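Mgp-operon protein 3 (Mycoplasma pneumoniae, PDB 6RJ1) probably takes part in attaching the bacterium to host cells as a membrane-bound adhesin whose extracellular part may bind sugars. Local coordinates at residues Leu804-Val809 with Val846-Leu851; Thr837-Ala842 with Ala915-Asn920. One frame throughout, in Å; residues are numbered along the deposited sequence.

Interaction 1: residues Leu804-Val809 with Val846-Leu851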
loop_
_atom_site.group_PDB
_atom_site.type_symbol
_atom_site.label_atom_id
_atom_site.label_comp_id
_atom_site.label_asym_id
_atom_site.label_seq_id
_atom_site.Cartn_x
_atom_site.Cartn_y
_atom_site.Cartn_z
ATOM N N LEU A 804 12.022 0.944 2.804
ATOM C CA LEU A 804 12.213 2.302 2.327
ATOM C C LEU A 804 10.862 2.936 2.063
ATOM O O LEU A 804 9.961 2.297 1.497
ATOM C CB LEU A 804 13.077 2.276 1.053
ATOM C CG LEU A 804 14.572 2.648 1.180
ATOM C CD1 LEU A 804 15.249 2.011 2.394
ATOM C CD2 LEU A 804 15.320 2.262 -0.064
ATOM N N VAL A 805 10.703 4.172 2.540
ATOM C CA VAL A 805 9.512 5.013 2.360
ATOM C C VAL A 805 9.953 6.360 1.783
ATOM O O VAL A 805 11.158 6.626 1.702
ATOM C CB VAL A 805 8.641 5.175 3.639
ATOM C CG1 VAL A 805 7.972 3.860 4.027
ATOM C CG2 VAL A 805 9.433 5.768 4.803
ATOM N N ARG A 806 8.997 7.215 1.391
ATOM C CA ARG A 806 9.333 8.530 0.864
ATOM C C ARG A 806 9.958 9.376 1.964
ATOM O O ARG A 806 9.338 9.590 3.016
ATOM C CB ARG A 806 8.108 9.227 0.273
ATOM C CG ARG A 806 7.466 8.466 -0.870
ATOM C CD ARG A 806 6.417 9.304 -1.559
ATOM N NE ARG A 806 7.007 10.355 -2.389
ATOM C CZ ARG A 806 6.310 11.257 -3.062
ATOM N NH1 ARG A 806 4.988 11.276 -2.988
ATOM N NH2 ARG A 806 6.931 12.158 -3.808
ATOM N N GLY A 807 11.212 9.771 1.740
ATOM C CA GLY A 807 11.967 10.608 2.661
ATOM C C GLY A 807 12.890 9.935 3.650
ATOM O O GLY A 807 13.724 10.617 4.250
ATOM N N GLY A 808 12.751 8.631 3.842
ATOM C CA GLY A 808 13.602 7.923 4.787
ATOM C C GLY A 808 13.435 6.421 4.886
ATOM O O GLY A 808 12.675 5.810 4.134
ATOM N N VAL A 809 14.181 5.825 5.827
ATOM C CA VAL A 809 14.166 4.395 6.105
ATOM C C VAL A 809 13.398 4.107 7.399
ATOM O O VAL A 809 13.534 4.838 8.386
ATOM C CB VAL A 809 15.602 3.784 6.091
ATOM C CG1 VAL A 809 16.492 4.363 7.192
ATOM C CG2 VAL A 809 15.575 2.255 6.158
ATOM N N VAL A 846 16.833 9.237 -5.605
ATOM C CA VAL A 846 16.612 7.854 -6.045
ATOM C C VAL A 846 15.115 7.599 -6.265
ATOM O O VAL A 846 14.308 7.881 -5.377
ATOM C CB VAL A 846 17.204 6.842 -5.020
ATOM C CG1 VAL A 846 16.964 5.398 -5.441
ATOM C CG2 VAL A 846 18.691 7.090 -4.780
ATOM N N ASP A 847 14.764 7.019 -7.434
ATOM C CA ASP A 847 13.392 6.638 -7.805
ATOM C C ASP A 847 13.021 5.384 -7.032
ATOM O O ASP A 847 13.539 4.307 -7.323
ATOM C CB ASP A 847 13.299 6.373 -9.317
ATOM C CG ASP A 847 11.902 6.386 -9.890
ATOM O OD1 ASP A 847 10.969 5.920 -9.197
ATOM O OD2 ASP A 847 11.737 6.857 -11.032
ATOM N N LEU A 848 12.133 5.523 -6.037
ATOM C CA LEU A 848 11.723 4.399 -5.193
ATOM C C LEU A 848 10.851 3.353 -5.918
ATOM O O LEU A 848 10.709 2.238 -5.417
ATOM C CB LEU A 848 11.038 4.887 -3.901
ATOM C CG LEU A 848 11.882 5.707 -2.934
ATOM C CD1 LEU A 848 11.026 6.233 -1.777
ATOM C CD2 LEU A 848 13.090 4.916 -2.412
ATOM N N THR A 849 10.291 3.702 -7.096
ATOM C CA THR A 849 9.451 2.785 -7.879
ATOM C C THR A 849 10.307 1.819 -8.711
ATOM O O THR A 849 9.773 0.850 -9.252
ATOM C CB THR A 849 8.475 3.563 -8.795
ATOM O OG1 THR A 849 9.160 4.079 -9.948
ATOM C CG2 THR A 849 7.733 4.673 -8.077
ATOM N N THR A 850 11.621 2.101 -8.837
ATOM C CA THR A 850 12.543 1.322 -9.669
ATOM C C THR A 850 13.326 0.235 -8.916
ATOM O O THR A 850 14.255 -0.339 -9.492
ATOM C CB THR A 850 13.487 2.251 -10.429
ATOM O OG1 THR A 850 14.295 2.972 -9.505
ATOM C CG2 THR A 850 12.761 3.189 -11.373
ATOM N N LEU A 851 12.947 -0.065 -7.656
ATOM C CA LEU A 851 13.629 -1.082 -6.860
ATOM C C LEU A 851 13.600 -2.438 -7.544
ATOM O O LEU A 851 12.527 -2.957 -7.855
ATOM C CB LEU A 851 13.067 -1.165 -5.429
ATOM C CG LEU A 851 13.677 -2.254 -4.532
ATOM C CD1 LEU A 851 14.983 -1.806 -3.914
ATOM C CD2 LEU A 851 12.723 -2.653 -3.468
#
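Leu848 reaches the hairpin turn near Val805 with the two methyls of its branch, and these make nearly all of the close contact. CD1 lies 3.5 Å from the carbonyl oxygen of Val805, and the same methyl approaches the Arg806 side chain, 4.3 Å from its CG. CD2 meets the Leu804 CD2 methyl at 4.2 Å, the two side chains crossing at about a right angle. With CG anti to its own carbonyl carbon (chi1 -64°) and the chain beyond extended, Leu848 directs CD1 to the turn and CD2 to Leu804 on the strand that leads into it. Leucine suits the place because a forked end can touch a methyl and the backbone together.

The turn is a type II turn from Val805 to Gly808 that closes a beta hairpin with a two-residue loop, Val805 N being bonded to Gly808 O at 3.0 Å. Gly807, with no CB, takes the positive phi (96°) of the third position without meeting the preceding carbonyl oxygen.

The other side of 846-851 is looser and polar, with Asp847 and Thr849 partly exposed. Asp847 OD1 accepts from Thr849 N at 3.1 Å, an Asx turn, and also from Thr849 OG1 at 2.7 Å, both arriving from one face of the carboxylate plane. The buried Thr850 OG1 bonds to Asp847 O.

Arg806 turns its guanidinium to Asp769 in a salt bridge and to the carbonyls of Leu776 and Asn773. The segments therefore meet through dispersion and burial of apolar surface, while these polar side chains bond within 846-851 or outside the contact.

Interaction 2: residues Thr837-Ala842 with Ala915-Asn920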
loop_
_atom_site.group_PDB
_atom_site.type_symbol
_atom_site.label_atom_id
_atom_site.label_comp_id
_atom_site.label_asym_id
_atom_site.label_seq_id
_atom_site.Cartn_x
_atom_site.Cartn_y
_atom_site.Cartn_z
ATOM N N THR A 837 13.974 7.107 10.122
ATOM C CA THR A 837 15.136 7.989 10.037
ATOM C C THR A 837 15.137 8.627 8.648
ATOM O O THR A 837 15.199 7.899 7.652
ATOM C CB THR A 837 16.425 7.232 10.357
ATOM O OG1 THR A 837 16.226 6.453 11.536
ATOM C CG2 THR A 837 17.624 8.162 10.535
ATOM N N PRO A 838 15.025 9.970 8.547
ATOM C CA PRO A 838 15.009 10.604 7.220
ATOM C C PRO A 838 16.340 10.471 6.497
ATOM O O PRO A 838 17.390 10.648 7.117
ATOM C CB PRO A 838 14.700 12.079 7.529
ATOM C CG PRO A 838 14.243 12.114 8.946
ATOM C CD PRO A 838 14.934 10.982 9.618
ATOM N N PHE A 839 16.308 10.142 5.197
ATOM C CA PHE A 839 17.554 10.041 4.445
ATOM C C PHE A 839 17.925 11.390 3.782
ATOM O O PHE A 839 17.095 12.300 3.712
ATOM C CB PHE A 839 17.571 8.845 3.469
ATOM C CG PHE A 839 16.430 8.591 2.511
ATOM C CD1 PHE A 839 15.900 9.621 1.739
ATOM C CD2 PHE A 839 15.983 7.291 2.268
ATOM C CE1 PHE A 839 14.875 9.366 0.814
ATOM C CE2 PHE A 839 14.954 7.039 1.351
ATOM C CZ PHE A 839 14.413 8.076 0.626
ATOM N N GLY A 840 19.181 11.520 3.367
ATOM C CA GLY A 840 19.714 12.732 2.753
ATOM C C GLY A 840 19.193 13.043 1.366
ATOM O O GLY A 840 18.411 12.276 0.793
ATOM N N SER A 841 19.644 14.181 0.817
ATOM C CA SER A 841 19.279 14.680 -0.508
ATOM C C SER A 841 19.690 13.717 -1.634
ATOM O O SER A 841 18.953 13.576 -2.613
ATOM C CB SER A 841 19.905 16.052 -0.738
ATOM O OG SER A 841 19.196 16.775 -1.730
ATOM N N ALA A 842 20.852 13.051 -1.476
ATOM C CA ALA A 842 21.405 12.096 -2.436
ATOM C C ALA A 842 20.521 10.863 -2.624
ATOM O O ALA A 842 20.442 10.325 -3.737
ATOM C CB ALA A 842 22.800 11.677 -2.004
ATOM N N ALA A 915 17.648 2.719 11.947
ATOM C CA ALA A 915 18.367 2.331 10.742
ATOM C C ALA A 915 18.953 3.579 10.071
ATOM O O ALA A 915 18.568 4.699 10.401
ATOM C CB ALA A 915 17.428 1.609 9.790
ATOM N N LEU A 916 19.895 3.387 9.144
ATOM C CA LEU A 916 20.546 4.474 8.423
ATOM C C LEU A 916 20.697 4.079 6.965
ATOM O O LEU A 916 21.345 3.079 6.673
ATOM C CB LEU A 916 21.914 4.783 9.064
ATOM C CG LEU A 916 22.579 6.097 8.666
ATOM C CD1 LEU A 916 22.015 7.270 9.454
ATOM C CD2 LEU A 916 24.062 6.021 8.873
ATOM N N ALA A 917 20.059 4.838 6.060
ATOM C CA ALA A 917 20.090 4.591 4.619
ATOM C C ALA A 917 20.988 5.587 3.916
ATOM O O ALA A 917 20.838 6.796 4.116
ATOM C CB ALA A 917 18.692 4.663 4.041
ATOM N N VAL A 918 21.927 5.083 3.101
ATOM C CA VAL A 918 22.882 5.905 2.351
ATOM C C VAL A 918 23.189 5.325 0.971
ATOM O O VAL A 918 23.296 4.108 0.823
ATOM C CB VAL A 918 24.211 6.197 3.123
ATOM C CG1 VAL A 918 24.059 7.335 4.116
ATOM C CG2 VAL A 918 24.782 4.948 3.794
ATOM N N GLN A 919 23.377 6.213 -0.025
ATOM C CA GLN A 919 23.799 5.870 -1.383
ATOM C C GLN A 919 25.264 5.459 -1.194
ATOM O O GLN A 919 26.087 6.275 -0.779
ATOM C CB GLN A 919 23.664 7.092 -2.300
ATOM C CG GLN A 919 22.516 6.973 -3.276
ATOM C CD GLN A 919 22.978 7.020 -4.715
ATOM O OE1 GLN A 919 22.528 7.872 -5.496
ATOM N NE2 GLN A 919 23.881 6.104 -5.106
ATOM N N ASN A 920 25.546 4.164 -1.373
ATOM C CA ASN A 920 26.835 3.550 -1.057
ATOM C C ASN A 920 28.009 3.788 -2.029
ATOM O O ASN A 920 29.126 3.418 -1.689
ATOM C CB ASN A 920 26.654 2.047 -0.852
ATOM C CG ASN A 920 26.081 1.263 -2.014
ATOM O OD1 ASN A 920 26.284 1.567 -3.197
ATOM N ND2 ASN A 920 25.371 0.198 -1.690
#
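Thr837 faces Ala915 with its hydroxyl, and the bond from OG1 to Ala915 O, 3.1 Å long, is the hydrogen bond that joins the two segments. The hydroxyl lies in the plane of that carbonyl, at a C=O...donor angle of 147°. A first torsion of -47° sets OG1 beside the backbone N and CG2 anti to it, and the methyl also comes close to Ala915 O, at 3.6 Å. Threonine suits this partly exposed spot by offering a donor and a methyl from one short side chain.

Phe839 starts toward Ala917 but its ring swings off, CG lying between the backbone N and the carbonyl carbon (chi1 49°). The ring meets Ala917 at its edge: CD2 is 4.2 Å from Ala917 CB, which sits near the ring plane. A small alanine methyl fits beside this edge.

Farther on, Gln919 bends at chi2 and passes alongside Ala842, its CG 4.0 Å and its OE1 3.7 Å from Ala842 O, neither oxygen being a donor to the other. Glu843 OE2 accepts from the backbone N of Gln919.

The two segments run in nearly the same direction, 3° apart, yet they meet through side chains set against the partner's side chains and carbonyls, not through backbone-to-backbone pairing. This is consistent with outer strands of neighbouring beta-propeller blades, the end of 834-838 and the loop after it lying alongside 914-920.

How the interactions relate
From the N terminus the chain meets 804-809, then 837-842, then 846-851 and last 915-920, so the two contacts cross. Interaction 1 closes a loop of 36 residues, holding the turn between strands 799-805 and 808-815 against the connection that leads into strand 851-857. Interaction 2 closes one of 72 residues, tying the end of strand 834-838 to strand 914-920. Segments 804-809 and 837-842 are themselves neighbours in one sheet: Gly807 O lies 2.8 Å from Phe839 N, a probable hydrogen bond, and the Phe839 ring packs on Gly808. Interaction 1 thus packs the hairpin on the connection between two sheets, and interaction 2 joins the sheets themselves.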